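Local coordinates for ethylbenzene dehydrogenase alpha-subunit (Aromatoleum aromaticum, PDB 2IVF), which belongs to the molybdopterin oxidoreductase family and holds an iron/sulfur cluster, a molybdenum atom and the ligands MGD and MD1, at residues P332-L343 with Q355-V366. Numbering follows the deposited sequence.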
ATOM      1  N   PRO A 332      15.848  -4.154  40.828  1.00 21.93           N
ATOM      2  CA  PRO A 332      16.420  -4.341  42.174  1.00 20.80           C
ATOM      3  C   PRO A 332      17.523  -3.361  42.600  1.00 20.15           C
ATOM      4  O   PRO A 332      18.044  -3.511  43.688  1.00 20.41           O
ATOM      5  CB  PRO A 332      17.012  -5.750  42.089  1.00 21.38           C
ATOM      6  CG  PRO A 332      17.447  -5.846  40.699  1.00 20.99           C
ATOM      7  CD  PRO A 332      16.402  -5.141  39.871  1.00 21.74           C
ATOM      8  N   LEU A 333      17.896  -2.385  41.775  1.00 19.99           N
ATOM      9  CA  LEU A 333      18.991  -1.500  42.171  1.00 19.86           C
ATOM     10  C   LEU A 333      18.454  -0.474  43.145  1.00 20.18           C
ATOM     11  O   LEU A 333      17.302  -0.032  43.027  1.00 19.84           O
ATOM     12  CB  LEU A 333      19.647  -0.809  40.983  1.00 20.12           C
ATOM     13  CG  LEU A 333      20.414  -1.729  40.025  1.00 20.67           C
ATOM     14  CD1 LEU A 333      20.981  -0.942  38.862  1.00 19.17           C
ATOM     15  CD2 LEU A 333      21.562  -2.488  40.734  1.00 17.57           C
ATOM     16  N   LEU A 334      19.304  -0.104  44.089  1.00 20.04           N
ATOM     17  CA  LEU A 334      18.920   0.792  45.165  1.00 21.10           C
ATOM     18  C   LEU A 334      19.068   2.259  44.797  1.00 21.70           C
ATOM     19  O   LEU A 334      20.039   2.679  44.150  1.00 22.38           O
ATOM     20  CB  LEU A 334      19.742   0.497  46.388  1.00 21.01           C
ATOM     21  CG  LEU A 334      19.561  -0.868  47.048  1.00 22.20           C
ATOM     22  CD1 LEU A 334      20.639  -0.987  48.166  1.00 18.06           C
ATOM     23  CD2 LEU A 334      18.151  -1.014  47.632  1.00 23.33           C
ATOM     24  N   VAL A 335      18.074   3.018  45.244  1.00 21.86           N
ATOM     25  CA  VAL A 335      17.946   4.418  44.991  1.00 21.82           C
ATOM     26  C   VAL A 335      17.847   5.093  46.343  1.00 22.04           C
ATOM     27  O   VAL A 335      17.246   4.561  47.275  1.00 22.25           O
ATOM     28  CB  VAL A 335      16.700   4.709  44.107  1.00 21.69           C
ATOM     29  CG1 VAL A 335      16.571   6.187  43.862  1.00 22.26           C
ATOM     30  CG2 VAL A 335      16.817   3.988  42.796  1.00 19.51           C
ATOM     31  N   ARG A 336      18.503   6.237  46.451  1.00 22.53           N
ATOM     32  CA  ARG A 336      18.562   7.024  47.661  1.00 22.85           C
ATOM     33  C   ARG A 336      17.255   7.780  47.794  1.00 23.33           C
ATOM     34  O   ARG A 336      16.780   8.381  46.824  1.00 23.95           O
ATOM     35  CB  ARG A 336      19.727   8.016  47.574  1.00 22.60           C
ATOM     36  CG  ARG A 336      21.114   7.370  47.535  1.00 22.98           C
ATOM     37  CD  ARG A 336      22.242   8.384  47.413  1.00 22.42           C
ATOM     38  NE  ARG A 336      22.167   9.438  48.416  1.00 24.97           N
ATOM     39  CZ  ARG A 336      23.144  10.309  48.677  1.00 23.07           C
ATOM     40  NH1 ARG A 336      24.299  10.267  48.036  1.00 23.07           N
ATOM     41  NH2 ARG A 336      22.949  11.242  49.580  1.00 22.41           N
ATOM     42  N   MET A 337      16.659   7.741  48.978  1.00 24.50           N
ATOM     43  CA  MET A 337      15.398   8.451  49.218  1.00 25.49           C
ATOM     44  C   MET A 337      15.591   9.949  49.452  1.00 26.41           C
ATOM     45  O   MET A 337      14.619  10.707  49.425  1.00 27.84           O
ATOM     46  CB  MET A 337      14.639   7.823  50.383  1.00 26.05           C
ATOM     47  CG  MET A 337      14.095   6.436  50.074  1.00 28.17           C
ATOM     48  SD  MET A 337      12.853   6.501  48.805  1.00 36.10           S
ATOM     49  CE  MET A 337      13.799   6.272  47.291  1.00 35.87           C
ATOM     50  N   ASP A 338      16.828  10.383  49.664  1.00 26.14           N
ATOM     51  CA  ASP A 338      17.103  11.808  49.786  1.00 26.09           C
ATOM     52  C   ASP A 338      17.352  12.528  48.445  1.00 26.46           C
ATOM     53  O   ASP A 338      16.841  13.637  48.252  1.00 27.85           O
ATOM     54  CB  ASP A 338      18.248  12.044  50.770  1.00 25.96           C
ATOM     55  CG  ASP A 338      19.562  11.409  50.341  1.00 26.32           C
ATOM     56  OD1 ASP A 338      19.573  10.564  49.430  1.00 28.07           O
ATOM     57  OD2 ASP A 338      20.601  11.766  50.935  1.00 25.75           O
ATOM     58  N   THR A 339      18.133  11.940  47.538  1.00 25.45           N
ATOM     59  CA  THR A 339      18.482  12.614  46.273  1.00 24.77           C
ATOM     60  C   THR A 339      17.702  12.059  45.068  1.00 24.61           C
ATOM     61  O   THR A 339      17.582  12.722  44.034  1.00 24.12           O
ATOM     62  CB  THR A 339      19.986  12.497  45.934  1.00 24.48           C
ATOM     63  OG1 THR A 339      20.330  11.126  45.693  1.00 22.46           O
ATOM     64  CG2 THR A 339      20.869  13.069  47.052  1.00 24.34           C
ATOM     65  N   GLY A 340      17.161  10.851  45.204  1.00 24.14           N
ATOM     66  CA  GLY A 340      16.454  10.205  44.120  1.00 24.35           C
ATOM     67  C   GLY A 340      17.382   9.542  43.116  1.00 23.75           C
ATOM     68  O   GLY A 340      16.969   9.120  42.047  1.00 22.94           O
ATOM     69  N   LYS A 341      18.646   9.444  43.474  1.00 23.85           N
ATOM     70  CA  LYS A 341      19.638   8.940  42.546  1.00 24.19           C
ATOM     71  C   LYS A 341      20.103   7.569  43.000  1.00 23.20           C
ATOM     72  O   LYS A 341      20.084   7.257  44.200  1.00 21.78           O
ATOM     73  CB  LYS A 341      20.791   9.967  42.429  1.00 24.53           C
ATOM     74  CG  LYS A 341      20.477  11.027  41.332  1.00 25.27           C
ATOM     75  CD  LYS A 341      21.105  12.353  41.588  1.00 26.50           C
ATOM     76  CE  LYS A 341      20.521  13.452  40.684  1.00 26.20           C
ATOM     77  NZ  LYS A 341      20.438  13.099  39.234  1.00 26.52           N
ATOM     78  N   PHE A 342      20.487   6.735  42.043  1.00 22.91           N
ATOM     79  CA  PHE A 342      21.000   5.411  42.383  1.00 22.87           C
ATOM     80  C   PHE A 342      22.087   5.538  43.463  1.00 22.94           C
ATOM     81  O   PHE A 342      22.950   6.443  43.412  1.00 21.60           O
ATOM     82  CB  PHE A 342      21.573   4.689  41.166  1.00 23.44           C
ATOM     83  CG  PHE A 342      20.540   4.228  40.166  1.00 22.56           C
ATOM     84  CD1 PHE A 342      19.745   3.118  40.418  1.00 22.53           C
ATOM     85  CD2 PHE A 342      20.397   4.892  38.951  1.00 22.68           C
ATOM     86  CE1 PHE A 342      18.798   2.685  39.488  1.00 22.89           C
ATOM     87  CE2 PHE A 342      19.483   4.486  38.020  1.00 22.87           C
ATOM     88  CZ  PHE A 342      18.662   3.360  38.279  1.00 23.93           C
ATOM     89  N   LEU A 343      22.019   4.645  44.449  1.00 22.28           N
ATOM     90  CA  LEU A 343      23.075   4.527  45.443  1.00 22.45           C
ATOM     91  C   LEU A 343      24.343   4.067  44.741  1.00 22.67           C
ATOM     92  O   LEU A 343      24.317   3.032  44.059  1.00 22.88           O
ATOM     93  CB  LEU A 343      22.689   3.507  46.505  1.00 22.55           C
ATOM     94  CG  LEU A 343      23.706   3.282  47.617  1.00 21.75           C
ATOM     95  CD1 LEU A 343      23.949   4.592  48.332  1.00 22.26           C
ATOM     96  CD2 LEU A 343      23.198   2.185  48.557  1.00 22.21           C
ATOM     97  N   GLN A 355      29.074   2.447  40.159  1.00 22.40           N
ATOM     98  CA  GLN A 355      28.932   1.161  40.813  1.00 22.08           C
ATOM     99  C   GLN A 355      27.677   1.224  41.678  1.00 21.61           C
ATOM    100  O   GLN A 355      27.560   2.043  42.594  1.00 21.66           O
ATOM    101  CB  GLN A 355      30.163   0.817  41.641  1.00 21.64           C
ATOM    102  CG  GLN A 355      30.037  -0.475  42.477  1.00 22.79           C
ATOM    103  CD  GLN A 355      29.846  -1.729  41.624  1.00 23.51           C
ATOM    104  OE1 GLN A 355      30.765  -2.162  40.937  1.00 25.10           O
ATOM    105  NE2 GLN A 355      28.667  -2.317  41.683  1.00 21.94           N
ATOM    106  N   PHE A 356      26.736   0.346  41.391  1.00 20.87           N
ATOM    107  CA  PHE A 356      25.440   0.399  42.060  1.00 20.84           C
ATOM    108  C   PHE A 356      25.213  -0.824  42.929  1.00 20.82           C
ATOM    109  O   PHE A 356      26.088  -1.712  43.001  1.00 20.12           O
ATOM    110  CB  PHE A 356      24.334   0.621  41.051  1.00 20.89           C
ATOM    111  CG  PHE A 356      24.532   1.830  40.206  1.00 20.84           C
ATOM    112  CD1 PHE A 356      24.750   3.070  40.771  1.00 22.16           C
ATOM    113  CD2 PHE A 356      24.481   1.742  38.837  1.00 21.05           C
ATOM    114  CE1 PHE A 356      24.924   4.174  39.988  1.00 20.59           C
ATOM    115  CE2 PHE A 356      24.653   2.858  38.053  1.00 21.21           C
ATOM    116  CZ  PHE A 356      24.865   4.069  38.630  1.00 19.44           C
ATOM    117  N   TYR A 357      24.071  -0.846  43.627  1.00 20.51           N
ATOM    118  CA  TYR A 357      23.831  -1.842  44.656  1.00 20.84           C
ATOM    119  C   TYR A 357      22.509  -2.562  44.579  1.00 20.90           C
ATOM    120  O   TYR A 357      21.474  -1.971  44.244  1.00 20.67           O
ATOM    121  CB  TYR A 357      23.920  -1.199  46.025  1.00 20.59           C
ATOM    122  CG  TYR A 357      25.316  -0.764  46.390  1.00 21.74           C
ATOM    123  CD1 TYR A 357      26.156  -1.612  47.099  1.00 21.06           C
ATOM    124  CD2 TYR A 357      25.802   0.471  45.993  1.00 21.85           C
ATOM    125  CE1 TYR A 357      27.403  -1.256  47.400  1.00 21.11           C
ATOM    126  CE2 TYR A 357      27.058   0.847  46.303  1.00 22.23           C
ATOM    127  CZ  TYR A 357      27.859  -0.014  47.020  1.00 22.21           C
ATOM    128  OH  TYR A 357      29.128   0.353  47.372  1.00 21.03           O
ATOM    129  N   PHE A 358      22.578  -3.854  44.893  1.00 21.64           N
ATOM    130  CA  PHE A 358      21.433  -4.652  45.295  1.00 22.23           C
ATOM    131  C   PHE A 358      21.340  -4.632  46.819  1.00 23.24           C
ATOM    132  O   PHE A 358      22.279  -4.225  47.519  1.00 21.35           O
ATOM    133  CB  PHE A 358      21.608  -6.119  44.908  1.00 23.32           C
ATOM    134  CG  PHE A 358      21.730  -6.381  43.433  1.00 22.70           C
ATOM    135  CD1 PHE A 358      20.815  -5.909  42.544  1.00 24.63           C
ATOM    136  CD2 PHE A 358      22.761  -7.170  42.949  1.00 24.55           C
ATOM    137  CE1 PHE A 358      20.917  -6.206  41.187  1.00 24.21           C
ATOM    138  CE2 PHE A 358      22.867  -7.465  41.594  1.00 24.28           C
ATOM    139  CZ  PHE A 358      21.939  -6.987  40.716  1.00 24.71           C
ATOM    140  N   PHE A 359      20.211  -5.089  47.338  1.00 24.42           N
ATOM    141  CA  PHE A 359      20.160  -5.420  48.745  1.00 26.46           C
ATOM    142  C   PHE A 359      20.047  -6.927  48.843  1.00 27.28           C
ATOM    143  O   PHE A 359      19.225  -7.534  48.147  1.00 25.95           O
ATOM    144  CB  PHE A 359      19.006  -4.752  49.477  1.00 26.04           C
ATOM    145  CG  PHE A 359      19.161  -4.796  50.968  1.00 26.04           C
ATOM    146  CD1 PHE A 359      18.677  -5.872  51.700  1.00 27.46           C
ATOM    147  CD2 PHE A 359      19.855  -3.804  51.625  1.00 26.64           C
ATOM    148  CE1 PHE A 359      18.840  -5.944  53.071  1.00 26.11           C
ATOM    149  CE2 PHE A 359      20.036  -3.869  53.012  1.00 27.78           C
ATOM    150  CZ  PHE A 359      19.517  -4.947  53.729  1.00 26.87           C
ATOM    151  N   ASP A 360      20.883  -7.509  49.708  1.00 29.50           N
ATOM    152  CA  ASP A 360      20.837  -8.932  50.012  1.00 30.58           C
ATOM    153  C   ASP A 360      20.179  -9.099  51.364  1.00 31.47           C
ATOM    154  O   ASP A 360      20.777  -8.772  52.388  1.00 31.59           O
ATOM    155  CB  ASP A 360      22.240  -9.543  50.029  1.00 31.18           C
ATOM    156  CG  ASP A 360      22.214 -11.055  50.175  1.00 31.62           C
ATOM    157  OD1 ASP A 360      21.136 -11.608  50.472  1.00 36.18           O
ATOM    158  OD2 ASP A 360      23.269 -11.699  49.985  1.00 36.81           O
ATOM    159  N   GLU A 361      18.945  -9.592  51.347  1.00 32.73           N
ATOM    160  CA  GLU A 361      18.116  -9.686  52.535  1.00 34.10           C
ATOM    161  C   GLU A 361      18.682 -10.733  53.485  1.00 34.67           C
ATOM    162  O   GLU A 361      18.764 -10.490  54.691  1.00 35.03           O
ATOM    163  CB  GLU A 361      16.664 -10.014  52.171  1.00 34.77           C
ATOM    164  CG  GLU A 361      15.927  -8.846  51.484  1.00 36.23           C
ATOM    165  CD  GLU A 361      14.678  -9.265  50.672  1.00 37.56           C
ATOM    166  OE1 GLU A 361      14.811  -9.967  49.621  1.00 40.71           O
ATOM    167  OE2 GLU A 361      13.560  -8.845  51.067  1.00 41.97           O
ATOM    168  N   LYS A 362      19.103 -11.871  52.928  1.00 34.91           N
ATOM    169  CA  LYS A 362      19.746 -12.926  53.716  1.00 34.66           C
ATOM    170  C   LYS A 362      20.992 -12.376  54.388  1.00 34.57           C
ATOM    171  O   LYS A 362      21.184 -12.536  55.597  1.00 34.89           O
ATOM    172  CB  LYS A 362      20.142 -14.118  52.848  1.00 35.41           C
ATOM    173  CG  LYS A 362      19.016 -14.770  52.071  1.00 36.38           C
ATOM    174  CD  LYS A 362      18.119 -15.646  52.937  1.00 38.55           C
ATOM    175  CE  LYS A 362      17.161 -16.457  52.051  1.00 39.60           C
ATOM    176  NZ  LYS A 362      16.922 -17.851  52.568  1.00 41.65           N
ATOM    177  N   ALA A 363      21.840 -11.716  53.612  1.00 33.83           N
ATOM    178  CA  ALA A 363      23.060 -11.140  54.163  1.00 33.34           C
ATOM    179  C   ALA A 363      22.768  -9.941  55.078  1.00 32.92           C
ATOM    180  O   ALA A 363      23.579  -9.618  55.943  1.00 32.92           O
ATOM    181  CB  ALA A 363      24.020 -10.750  53.045  1.00 33.40           C
ATOM    182  N   GLY A 364      21.615  -9.293  54.906  1.00 31.95           N
ATOM    183  CA  GLY A 364      21.257  -8.130  55.714  1.00 31.68           C
ATOM    184  C   GLY A 364      22.044  -6.892  55.330  1.00 31.39           C
ATOM    185  O   GLY A 364      22.234  -5.993  56.145  1.00 31.38           O
ATOM    186  N   SER A 365      22.476  -6.826  54.069  1.00 31.17           N
ATOM    187  CA  SER A 365      23.352  -5.756  53.621  1.00 30.64           C
ATOM    188  C   SER A 365      23.181  -5.400  52.147  1.00 30.03           C
ATOM    189  O   SER A 365      22.738  -6.204  51.350  1.00 29.42           O
ATOM    190  CB  SER A 365      24.806  -6.165  53.817  1.00 31.03           C
ATOM    191  OG  SER A 365      25.664  -5.084  53.488  1.00 32.02           O
ATOM    192  N   VAL A 366      23.589  -4.178  51.834  1.00 29.42           N
ATOM    193  CA  VAL A 366      23.804  -3.714  50.477  1.00 29.42           C
ATOM    194  C   VAL A 366      24.964  -4.556  49.929  1.00 28.64           C
ATOM    195  O   VAL A 366      25.913  -4.864  50.674  1.00 28.92           O
ATOM    196  CB  VAL A 366      24.112  -2.165  50.508  1.00 29.13           C
ATOM    197  CG1 VAL A 366      25.623  -1.874  50.503  1.00 30.45           C
ATOM    198  CG2 VAL A 366      23.456  -1.461  49.406  1.00 31.82           C
TER
HETATM  199  O   HOH W   1      17.990  -5.438  45.566  1.00 22.34           O
HETATM  200  O   HOH W   2      22.361   1.333  43.725  1.00 26.60           O
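Tyr357 O accepts a hydrogen bond from Leu334 N (2.9 Å, 148° at the hydrogen) and is touched by Leu333 CA in a C-H...O contact of 3.3 Å. This is the one direct backbone hydrogen bond between 332-343 and 355-366; strands 334-336 and 356-360 run at 110° to each other, consistent with the lack of a ladder. Water takes over beside it: one molecule accepts from Tyr357 N at 2.8 Å and lies within bonding distance of Leu334 O and Leu343 O, while another links Pro332 O to Phe359 N. Leu343 O also sits at the ring edges of Phe356 and Tyr357, 3.3 Å from Phe356 CD1. Phe342 CG lies over one face of Phe356, the ring planes turned by 38°. Pro332 runs alongside Phe358, its CG 3.5 Å from Phe358 CE1, which Leu333 CD2 also reaches. Leu343 CG and CD2 come against Tyr357 CD2, placed there by a chi1 of -180° that turns CG away from the backbone N. Strand 334-336 pairs with 395-400 and strand 356-360 with 365-369, so the contact joins two small antiparallel sheets, its centre about 37 Å from that of the chain. Its chemistry implies a junction packed mainly by apolar side chains, with waters bridging backbone groups that do not pair directly.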